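Local coordinates for E2A dna-binding protein (Human adenovirus 5, PDB 2WB0) that binds single-stranded DNA and, by forming multimers, unwinds the template without ATP during the elongation phase of viral strand-displacement replication, at residues A192-K197 and H268-I273; C95-H100 and H214-M219; R16-K21 and E316-L321; E91-A96 and P322-P327. All blocks are in the same frame, centred on the assembly; numbering follows the deposited sequence.

Contact 1 (A192-K197 and H268-I273); sequences AQVAFK and HHPALI
Helix 192-197 lies across strand 271-273, their axes 6.3 Å apart at closest approach and 77° from parallel, with Ala195 set directly against Ala271. Small residues allow this nearness: Ala195 CA sends its hydrogen to Ala271 O at 3.3 Å, and Ala195 CB rests on the backbone between Leu272 and Ile273 and on Ile273 CG1. A single water joins the two backbones, donating to Ala195 O and accepting from Ile273 N, so the strand's amide and the helix carbonyl are both answered; no direct hydrogen bond links the segments. Val194 sits a little to the side. Val194 CG1, anti to the backbone N (chi1 171°), drops into the bend of the chain at Pro270, the centre of an inverse gamma turn, and meets His269 C at 3.4 Å as well as Ala271 CB. The two segments belong to the two zinc-binding family regions of this DNA-binding protein, so helix 189-206 of the first packs here on the three-stranded antiparallel sheet of the second. At one end of the contact Ile273 CD1 stands over the face of Phe196, 3.7 Å from the ring centroid, a CH-pi contact in which the isoleucine chain meets the ring side chain at about a right angle. At the other end Lys197 CB makes the same kind of contact with the His269 imidazole, 3.7 Å from its centroid, while His268 CB lies over the opposite face. Beyond CB the lysine runs out extended, Lys197 CD passing 3.9 Å from His269 CE1, to a salt bridge between its NZ and Glu106.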
# COMPACT_ATOMS: atom_id res chain seq x y z
N ALA A 192 10.03 11.97 4.57
CA ALA A 192 9.55 10.62 4.88
C ALA A 192 9.06 10.59 6.31
O ALA A 192 7.99 10.03 6.58
CB ALA A 192 10.61 9.55 4.68
N GLN A 193 9.85 11.14 7.24
CA GLN A 193 9.40 11.02 8.61
C GLN A 193 8.10 11.80 8.81
O GLN A 193 7.22 11.35 9.50
CB GLN A 193 10.44 11.41 9.65
CG GLN A 193 9.87 11.08 11.10
CD GLN A 193 10.98 10.97 12.17
OE1 GLN A 193 11.30 9.85 12.68
NE2 GLN A 193 11.57 12.12 12.52
N VAL A 194 7.98 12.96 8.21
CA VAL A 194 6.67 13.67 8.31
C VAL A 194 5.51 12.76 7.91
O VAL A 194 4.51 12.70 8.60
CB VAL A 194 6.68 14.93 7.44
CG1 VAL A 194 5.26 15.52 7.37
CG2 VAL A 194 7.61 15.97 8.04
N ALA A 195 5.64 12.02 6.79
CA ALA A 195 4.54 11.12 6.31
C ALA A 195 4.22 9.94 7.25
O ALA A 195 3.04 9.49 7.39
CB ALA A 195 4.91 10.57 4.90
N PHE A 196 5.26 9.39 7.88
CA PHE A 196 5.00 8.40 8.92
C PHE A 196 4.34 9.01 10.17
O PHE A 196 3.50 8.37 10.79
CB PHE A 196 6.25 7.60 9.29
CG PHE A 196 6.65 6.53 8.21
CD1 PHE A 196 6.14 5.25 8.24
CD2 PHE A 196 7.55 6.86 7.23
CE1 PHE A 196 6.52 4.29 7.32
CE2 PHE A 196 7.94 5.90 6.25
CZ PHE A 196 7.40 4.60 6.33
N LYS A 197 4.74 10.23 10.53
CA LYS A 197 4.07 10.88 11.68
C LYS A 197 2.61 11.12 11.36
O LYS A 197 1.74 11.06 12.25
CB LYS A 197 4.76 12.22 12.00
CG LYS A 197 6.05 12.00 12.84
CD LYS A 197 6.73 13.37 13.17
CE LYS A 197 7.74 13.26 14.32
NZ LYS A 197 8.74 14.37 14.23
N HIS A 268 -0.61 19.19 10.86
CA HIS A 268 0.64 19.07 11.63
C HIS A 268 1.73 18.31 10.94
O HIS A 268 2.92 18.62 11.15
CB HIS A 268 0.41 18.38 12.97
CG HIS A 268 -0.62 19.08 13.83
ND1 HIS A 268 -1.45 18.40 14.69
CD2 HIS A 268 -0.93 20.39 13.95
CE1 HIS A 268 -2.23 19.27 15.33
NE2 HIS A 268 -1.97 20.47 14.85
N HIS A 269 1.35 17.34 10.10
CA HIS A 269 2.37 16.60 9.39
C HIS A 269 2.03 16.55 7.90
O HIS A 269 1.54 15.55 7.41
CB HIS A 269 2.43 15.18 10.00
CG HIS A 269 2.52 15.19 11.48
ND1 HIS A 269 3.67 15.60 12.16
CD2 HIS A 269 1.61 14.88 12.42
CE1 HIS A 269 3.45 15.47 13.46
NE2 HIS A 269 2.22 15.05 13.64
N PRO A 270 2.36 17.61 7.16
CA PRO A 270 1.82 17.78 5.79
C PRO A 270 2.57 16.97 4.75
O PRO A 270 3.07 17.54 3.80
CB PRO A 270 2.00 19.28 5.55
CG PRO A 270 3.27 19.59 6.33
CD PRO A 270 3.14 18.79 7.59
N ALA A 271 2.56 15.64 4.87
CA ALA A 271 3.09 14.74 3.81
C ALA A 271 2.38 13.41 3.99
O ALA A 271 2.06 13.02 5.13
CB ALA A 271 4.65 14.52 3.92
N LEU A 272 2.04 12.76 2.88
CA LEU A 272 1.39 11.46 2.91
C LEU A 272 2.33 10.37 2.39
O LEU A 272 3.08 10.59 1.46
CB LEU A 272 0.18 11.47 1.96
CG LEU A 272 -1.17 11.89 2.57
CD1 LEU A 272 -1.22 12.58 3.94
CD2 LEU A 272 -2.34 12.05 1.65
N ILE A 273 2.22 9.18 2.98
CA ILE A 273 2.87 7.99 2.41
C ILE A 273 1.96 7.62 1.22
O ILE A 273 0.74 7.50 1.37
CB ILE A 273 2.82 6.81 3.43
CG1 ILE A 273 3.75 7.11 4.61
CG2 ILE A 273 3.06 5.40 2.68
CD1 ILE A 273 3.70 6.07 5.79
O HOH W 1 0.88 9.25 5.67

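Contact 2 (C95-H100 and H214-M219); sequences CALWLH and HGHLLM
Strands 95-99 and 216-219 form a two-stranded antiparallel sheet, and Trp98 and Leu217 face each other in it as a hydrogen-bonded pair. Trp98 N donates a hydrogen bond to Leu217 O, and Leu217 N donates one back to Trp98 O at 2.7 Å; both donors stand about 30° out of the carbonyl planes. The Ala96-Met219 pair is bonded in the same two-way fashion, but there the donors lie nearly along the C=O axis, with 2.8 Å from Ala96 N to Met219 O. Leu97 and Leu218 make the non-hydrogen-bonded pair between them. On the face carrying Trp98, Leu217 and Met219, Met219 SD comes 3.6 Å from Trp98 CB and lies obliquely to the indole, a Met-aromatic contact; Met219 CG sits between its own N and carbonyl carbon (chi1 65°), and the chain bends at its end. Leu217 CD2 touches Trp98 CE3 at 3.9 Å. The indole is further packed by His100 CB, centred over one face. This face meets helix 189-206 and strand 271-276 through Leu217. On the other face, Leu218 CD2 lies against Cys95 CB and Leu97 CD1, while His216 is approached by Leu97 CB at its CD2 and has Leu99 CD1 over one face. Past the strand, His100 turns its ring edge to segment 214-219: ND1 is bonded to Cys102 N, and His100 NE2 meets, in the ring plane at 2.9 Å, a water that also donates to His214 O.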
# COMPACT_ATOMS: atom_id res chain seq x y z
N CYS A 95 -2.43 -7.15 1.62
CA CYS A 95 -1.82 -6.13 2.46
C CYS A 95 -1.18 -6.82 3.67
O CYS A 95 -1.36 -8.06 3.86
CB CYS A 95 -2.87 -5.15 3.02
SG CYS A 95 -3.71 -4.13 1.87
N ALA A 96 -0.43 -6.04 4.47
CA ALA A 96 0.21 -6.46 5.74
C ALA A 96 0.27 -5.24 6.68
O ALA A 96 0.01 -4.11 6.27
CB ALA A 96 1.65 -7.12 5.56
N LEU A 97 0.53 -5.50 7.95
CA LEU A 97 0.67 -4.52 8.95
C LEU A 97 2.15 -4.49 9.27
O LEU A 97 2.66 -5.51 9.81
CB LEU A 97 -0.03 -5.02 10.20
CG LEU A 97 -1.52 -4.68 10.29
CD1 LEU A 97 -2.37 -4.09 9.07
CD2 LEU A 97 -2.31 -5.54 11.28
N TRP A 98 2.79 -3.32 9.01
CA TRP A 98 4.21 -3.19 9.25
C TRP A 98 4.43 -2.33 10.51
O TRP A 98 4.00 -1.20 10.55
CB TRP A 98 4.89 -2.60 8.02
CG TRP A 98 6.34 -2.16 8.23
CD1 TRP A 98 7.33 -2.79 8.99
CD2 TRP A 98 6.96 -1.06 7.58
NE1 TRP A 98 8.51 -2.08 8.88
CE2 TRP A 98 8.32 -1.02 8.01
CE3 TRP A 98 6.48 -0.06 6.70
CZ2 TRP A 98 9.18 0.02 7.66
CZ3 TRP A 98 7.36 0.97 6.31
CH2 TRP A 98 8.71 0.98 6.78
N LEU A 99 5.11 -2.88 11.52
CA LEU A 99 5.40 -2.14 12.75
C LEU A 99 6.60 -1.34 12.39
O LEU A 99 7.74 -1.83 12.52
CB LEU A 99 5.74 -3.11 13.91
CG LEU A 99 6.16 -2.41 15.24
CD1 LEU A 99 5.02 -1.57 15.73
CD2 LEU A 99 6.50 -3.52 16.30
N HIS A 100 6.39 -0.11 11.91
CA HIS A 100 7.45 0.54 11.13
C HIS A 100 8.54 1.19 11.96
O HIS A 100 9.66 1.26 11.51
CB HIS A 100 6.85 1.62 10.19
CG HIS A 100 5.89 2.55 10.87
ND1 HIS A 100 6.28 3.73 11.50
CD2 HIS A 100 4.55 2.45 11.02
CE1 HIS A 100 5.20 4.30 12.01
NE2 HIS A 100 4.13 3.55 11.72
N HIS A 214 -1.46 1.47 16.80
CA HIS A 214 -1.15 2.83 16.43
C HIS A 214 0.23 2.97 15.77
O HIS A 214 0.48 3.94 15.07
CB HIS A 214 -1.12 3.77 17.67
CG HIS A 214 -2.48 4.27 18.10
ND1 HIS A 214 -2.72 4.72 19.39
CD2 HIS A 214 -3.64 4.42 17.42
CE1 HIS A 214 -3.98 5.12 19.48
NE2 HIS A 214 -4.57 4.93 18.31
N GLY A 215 1.09 2.00 16.05
CA GLY A 215 2.43 1.92 15.46
C GLY A 215 2.50 1.06 14.19
O GLY A 215 3.56 0.89 13.65
N HIS A 216 1.42 0.44 13.78
CA HIS A 216 1.42 -0.39 12.54
C HIS A 216 1.00 0.40 11.31
O HIS A 216 0.06 1.18 11.36
CB HIS A 216 0.46 -1.56 12.73
CG HIS A 216 1.00 -2.65 13.62
ND1 HIS A 216 0.90 -2.61 14.99
CD2 HIS A 216 1.64 -3.80 13.31
CE1 HIS A 216 1.50 -3.68 15.50
NE2 HIS A 216 1.97 -4.41 14.50
N LEU A 217 1.64 0.14 10.16
CA LEU A 217 1.17 0.76 8.94
C LEU A 217 0.46 -0.35 8.12
O LEU A 217 1.06 -1.38 7.80
CB LEU A 217 2.36 1.34 8.12
CG LEU A 217 2.06 1.78 6.67
CD1 LEU A 217 0.98 2.95 6.60
CD2 LEU A 217 3.39 2.18 5.88
N LEU A 218 -0.78 -0.09 7.74
CA LEU A 218 -1.45 -0.96 6.82
C LEU A 218 -0.92 -0.60 5.45
O LEU A 218 -1.07 0.55 5.00
CB LEU A 218 -2.92 -0.60 6.82
CG LEU A 218 -4.01 -1.42 6.18
CD1 LEU A 218 -5.18 -0.70 5.60
CD2 LEU A 218 -3.81 -2.87 5.68
N MET A 219 -0.33 -1.58 4.80
CA MET A 219 0.34 -1.37 3.49
C MET A 219 0.01 -2.49 2.54
O MET A 219 -0.16 -3.65 2.96
CB MET A 219 1.86 -1.27 3.69
CG MET A 219 2.56 -2.59 4.25
SD MET A 219 4.33 -2.31 4.51
CE MET A 219 4.89 -3.90 4.01
O HOH W 2 1.39 3.99 12.47

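Contact 3 (R16-K21 and E316-L321); sequences RALMDK and ENFTEL
This is a small surface contact, in which Leu18, near the end of helix 7-21, meets Asn317 and Phe318 in the loop that follows helix 300-315. It joins the all-alpha family region at the start of the chain to the second zinc-binding family region, far along the sequence and away from the zinc sites. The leucine divides its two methyls between the partners. Leu18 CD1 presses on the Asn317 carboxamide, 3.3 Å from CG, and Leu18 CD2 comes in the plane of the Phe318 ring at its edge, 3.8 Å from CE1. That ring is also stacked on Trp314 and meets Phe82, while Leu18 continues onto Leu75 and Leu79 of helix 64-83, so the apolar part of the contact belongs to a larger packed group. One turn on, Lys21 stretches fully extended from the helix, its CG anti to the backbone N (chi1 174°), and reaches Asn317 from the opposite direction. Lys21 NZ lies 3.5 Å from Glu316 O. The Glu316 carboxylate is turned to Trp49 instead, its OE1 bonded to the indole NE1 and 6.1 Å from Lys21 NZ, so the two charges form no contact pair, and any attraction between them is long-range and probably weakened by solvent.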
# COMPACT_ATOMS: atom_id res chain seq x y z
N ARG A 16 -23.96 -13.13 -3.37
CA ARG A 16 -25.05 -12.84 -4.28
C ARG A 16 -26.07 -11.85 -3.68
O ARG A 16 -26.57 -10.98 -4.38
CB ARG A 16 -25.73 -14.15 -4.76
CG ARG A 16 -26.87 -13.90 -5.73
CD ARG A 16 -26.43 -13.00 -6.92
NE ARG A 16 -26.18 -13.79 -8.10
CZ ARG A 16 -27.10 -14.12 -9.00
NH1 ARG A 16 -28.35 -13.72 -8.86
NH2 ARG A 16 -26.75 -14.85 -10.04
N ALA A 17 -26.33 -11.97 -2.39
CA ALA A 17 -27.23 -11.02 -1.69
C ALA A 17 -26.75 -9.56 -1.89
O ALA A 17 -27.48 -8.66 -2.31
CB ALA A 17 -27.25 -11.34 -0.22
N LEU A 18 -25.46 -9.35 -1.61
CA LEU A 18 -24.79 -8.09 -1.89
C LEU A 18 -24.87 -7.66 -3.31
O LEU A 18 -25.22 -6.52 -3.61
CB LEU A 18 -23.31 -8.20 -1.38
CG LEU A 18 -22.82 -7.68 -0.05
CD1 LEU A 18 -23.76 -7.08 1.04
CD2 LEU A 18 -21.71 -8.57 0.57
N MET A 19 -24.59 -8.55 -4.25
CA MET A 19 -24.53 -8.18 -5.65
C MET A 19 -25.94 -7.89 -6.15
O MET A 19 -26.12 -7.07 -7.09
CB MET A 19 -23.93 -9.33 -6.49
CG MET A 19 -22.44 -9.64 -6.17
SD MET A 19 -21.65 -10.76 -7.35
CE MET A 19 -22.32 -12.35 -6.89
N ASP A 20 -26.93 -8.58 -5.58
CA ASP A 20 -28.31 -8.32 -6.02
C ASP A 20 -28.70 -6.91 -5.51
O ASP A 20 -29.09 -6.06 -6.29
CB ASP A 20 -29.26 -9.37 -5.43
CG ASP A 20 -29.14 -10.73 -6.12
OD1 ASP A 20 -28.76 -10.79 -7.33
OD2 ASP A 20 -29.44 -11.73 -5.43
N LYS A 21 -28.54 -6.68 -4.20
CA LYS A 21 -28.92 -5.43 -3.54
C LYS A 21 -28.27 -4.21 -4.19
O LYS A 21 -28.89 -3.15 -4.36
CB LYS A 21 -28.57 -5.49 -2.06
CG LYS A 21 -28.80 -4.16 -1.29
CD LYS A 21 -28.66 -4.38 0.20
CE LYS A 21 -28.84 -3.07 1.00
NZ LYS A 21 -28.45 -3.42 2.35
N GLU A 316 -24.03 -2.44 7.22
CA GLU A 316 -25.32 -2.15 6.65
C GLU A 316 -25.93 -3.42 6.04
O GLU A 316 -27.06 -3.39 5.59
CB GLU A 316 -25.27 -1.03 5.59
CG GLU A 316 -24.80 0.32 6.17
CD GLU A 316 -24.57 1.41 5.14
OE1 GLU A 316 -24.88 1.24 3.94
OE2 GLU A 316 -24.08 2.48 5.56
N ASN A 317 -25.19 -4.53 6.08
CA ASN A 317 -25.70 -5.76 5.43
C ASN A 317 -25.71 -6.99 6.27
O ASN A 317 -26.43 -7.93 5.95
CB ASN A 317 -24.94 -6.02 4.15
CG ASN A 317 -25.23 -5.00 3.12
OD1 ASN A 317 -24.51 -4.01 2.97
ND2 ASN A 317 -26.27 -5.21 2.41
N PHE A 318 -24.91 -6.98 7.33
CA PHE A 318 -24.73 -8.09 8.23
C PHE A 318 -24.76 -7.53 9.61
O PHE A 318 -24.47 -6.34 9.80
CB PHE A 318 -23.41 -8.86 7.96
CG PHE A 318 -23.35 -9.42 6.59
CD1 PHE A 318 -22.88 -8.64 5.52
CD2 PHE A 318 -23.84 -10.70 6.32
CE1 PHE A 318 -22.88 -9.11 4.19
CE2 PHE A 318 -23.83 -11.18 5.00
CZ PHE A 318 -23.33 -10.39 3.93
N THR A 319 -25.12 -8.34 10.60
CA THR A 319 -25.22 -7.76 11.94
C THR A 319 -23.96 -7.92 12.81
O THR A 319 -23.82 -7.19 13.78
CB THR A 319 -26.55 -8.16 12.66
OG1 THR A 319 -26.41 -9.48 13.16
CG2 THR A 319 -27.78 -8.09 11.66
N GLU A 320 -23.05 -8.85 12.49
CA GLU A 320 -21.70 -8.87 13.08
C GLU A 320 -20.65 -8.75 11.97
O GLU A 320 -20.91 -9.13 10.82
CB GLU A 320 -21.37 -10.15 13.83
CG GLU A 320 -21.58 -10.06 15.29
CD GLU A 320 -22.84 -10.77 15.63
OE1 GLU A 320 -23.81 -10.11 16.07
OE2 GLU A 320 -22.87 -12.00 15.41
N LEU A 321 -19.49 -8.21 12.35
CA LEU A 321 -18.35 -8.08 11.43
C LEU A 321 -17.48 -9.30 11.78
O LEU A 321 -17.12 -9.45 12.91
CB LEU A 321 -17.54 -6.82 11.80
CG LEU A 321 -16.69 -5.94 10.89
CD1 LEU A 321 -15.30 -5.61 11.46
CD2 LEU A 321 -16.73 -6.24 9.39

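Contact 4 (E91-A96 and P322-P327); sequences EPTGCA and PRMVVP
Glu91 reaches Pro327 with its side chain, from the loop leading into strand 95-99, and this loop contains an ST turn in which Thr93 OG1 accepts from Cys95 N. From CB, the glutamate sends CG out anti to its own N (chi1 -173°) and then bends at chi2. Glu91 CG meets Pro327 CG at 4.0 Å, and Glu91 CD lies 3.9 Å from Pro327 CD. At the tip the two oxygens fold back onto their own loop: OE1 accepts a hydrogen bond from Gly94 N on its syn side, while Glu91 OE2 accepts from Thr93 OG1 at 2.7 Å, also syn, and from Thr93 N well above the carboxylate plane. A water adds a further donor to OE2 and donates also to Val325 O, bridging the segments where no direct hydrogen bond does. These bonds hold the carboxylate's rotation and probably favour its charged form. The bonded hydroxyl helps to fix the Thr93 side chain, whose CG2 meets Met324 SD tip to tip at 3.7 Å. Further along, Val326 CG1 fits against the start of the strand, touching Cys95 CB and lying 3.5 Å from Ala96 CA, and Met324 also packs on Tyr78 of helix 64-83 and Leu307 of helix 300-315. Pro327 completes the fit, its CD 3.6 Å from Cys95 O and its own O 3.0 Å from Ala96 CA in a CA-H...O contact.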
# COMPACT_ATOMS: atom_id res chain seq x y z
N GLU A 91 -4.06 -14.92 0.10
CA GLU A 91 -4.55 -14.06 1.20
C GLU A 91 -5.30 -12.94 0.48
O GLU A 91 -4.79 -12.40 -0.45
CB GLU A 91 -3.40 -13.56 2.06
CG GLU A 91 -3.83 -12.80 3.32
CD GLU A 91 -4.21 -11.35 2.94
OE1 GLU A 91 -3.57 -10.78 2.00
OE2 GLU A 91 -5.13 -10.80 3.54
N PRO A 92 -6.56 -12.64 0.86
CA PRO A 92 -7.44 -11.76 0.03
C PRO A 92 -7.09 -10.27 0.08
O PRO A 92 -7.27 -9.57 -0.93
CB PRO A 92 -8.85 -11.93 0.64
CG PRO A 92 -8.54 -12.38 2.09
CD PRO A 92 -7.27 -13.22 2.01
N THR A 93 -6.63 -9.76 1.23
CA THR A 93 -6.42 -8.26 1.27
C THR A 93 -5.29 -7.79 0.38
O THR A 93 -5.33 -6.67 -0.15
CB THR A 93 -6.21 -7.69 2.70
OG1 THR A 93 -4.98 -8.13 3.25
CG2 THR A 93 -7.46 -8.10 3.69
N GLY A 94 -4.25 -8.62 0.27
CA GLY A 94 -3.02 -8.26 -0.46
C GLY A 94 -2.23 -7.22 0.30
O GLY A 94 -1.50 -6.44 -0.32
N CYS A 95 -2.43 -7.15 1.62
CA CYS A 95 -1.82 -6.13 2.46
C CYS A 95 -1.18 -6.82 3.67
O CYS A 95 -1.36 -8.06 3.86
CB CYS A 95 -2.87 -5.15 3.02
SG CYS A 95 -3.71 -4.13 1.87
N ALA A 96 -0.43 -6.04 4.47
CA ALA A 96 0.21 -6.46 5.74
C ALA A 96 0.27 -5.24 6.68
O ALA A 96 0.01 -4.11 6.27
CB ALA A 96 1.65 -7.12 5.56
N PRO A 322 -17.17 -10.18 10.83
CA PRO A 322 -16.27 -11.30 11.17
C PRO A 322 -14.88 -10.79 11.60
O PRO A 322 -14.48 -9.63 11.24
CB PRO A 322 -16.12 -12.06 9.83
CG PRO A 322 -17.15 -11.56 8.97
CD PRO A 322 -17.64 -10.24 9.44
N ARG A 323 -14.17 -11.62 12.35
CA ARG A 323 -12.75 -11.46 12.54
C ARG A 323 -12.05 -11.43 11.16
O ARG A 323 -12.37 -12.25 10.26
CB ARG A 323 -12.24 -12.63 13.34
CG ARG A 323 -10.80 -12.54 13.80
CD ARG A 323 -10.59 -13.58 14.86
NE ARG A 323 -9.21 -14.04 14.77
CZ ARG A 323 -8.18 -13.37 15.28
NH1 ARG A 323 -8.35 -12.21 15.94
NH2 ARG A 323 -6.96 -13.87 15.13
N MET A 324 -11.11 -10.50 10.97
CA MET A 324 -10.41 -10.44 9.65
C MET A 324 -9.06 -9.94 10.00
O MET A 324 -8.93 -8.84 10.54
CB MET A 324 -11.16 -9.49 8.67
CG MET A 324 -10.74 -9.59 7.14
SD MET A 324 -9.10 -8.88 6.89
CE MET A 324 -9.52 -7.16 6.91
N VAL A 325 -8.04 -10.76 9.80
CA VAL A 325 -6.68 -10.42 10.19
C VAL A 325 -5.88 -10.06 8.94
O VAL A 325 -5.68 -10.92 8.07
CB VAL A 325 -5.97 -11.66 10.85
CG1 VAL A 325 -4.48 -11.38 11.22
CG2 VAL A 325 -6.81 -12.19 12.06
N VAL A 326 -5.40 -8.81 8.85
CA VAL A 326 -4.36 -8.49 7.86
C VAL A 326 -3.05 -8.96 8.45
O VAL A 326 -2.72 -8.55 9.57
CB VAL A 326 -4.28 -6.98 7.68
CG1 VAL A 326 -3.20 -6.66 6.65
CG2 VAL A 326 -5.65 -6.48 7.23
N PRO A 327 -2.29 -9.81 7.74
CA PRO A 327 -1.09 -10.45 8.30
C PRO A 327 -0.04 -9.43 8.74
O PRO A 327 0.20 -8.42 8.03
CB PRO A 327 -0.50 -11.21 7.12
CG PRO A 327 -1.47 -11.22 6.10
CD PRO A 327 -2.59 -10.30 6.38
O HOH W 3 -6.39 -11.98 5.58

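Overall arrangement
Contacts 1 and 2 form one continuous core: Phe196 CE1 packs 3.6 Å from Trp98 CZ3, and Ile273 CD1 reaches Leu217 CD2. Contact 2 also adjoins contact 4, with which it shares Cys95 and Ala96; Leu97 N lies 2.9 Å from Pro327 O, probably a hydrogen bond, so Pro327, at the end of segment 322-327, borders strand 95-99 on the edge away from 216-219. Contact 3 is the outlier, its centre 36 Å from that of contact 1, yet its loop leads directly into segment 322-327. The Trp98 side chain is about 8 Å from one zinc ion, whose ligands are Cys111, His113, Cys166 and Cys182; the Cys95 side chain lies about 14 Å from a zinc ion.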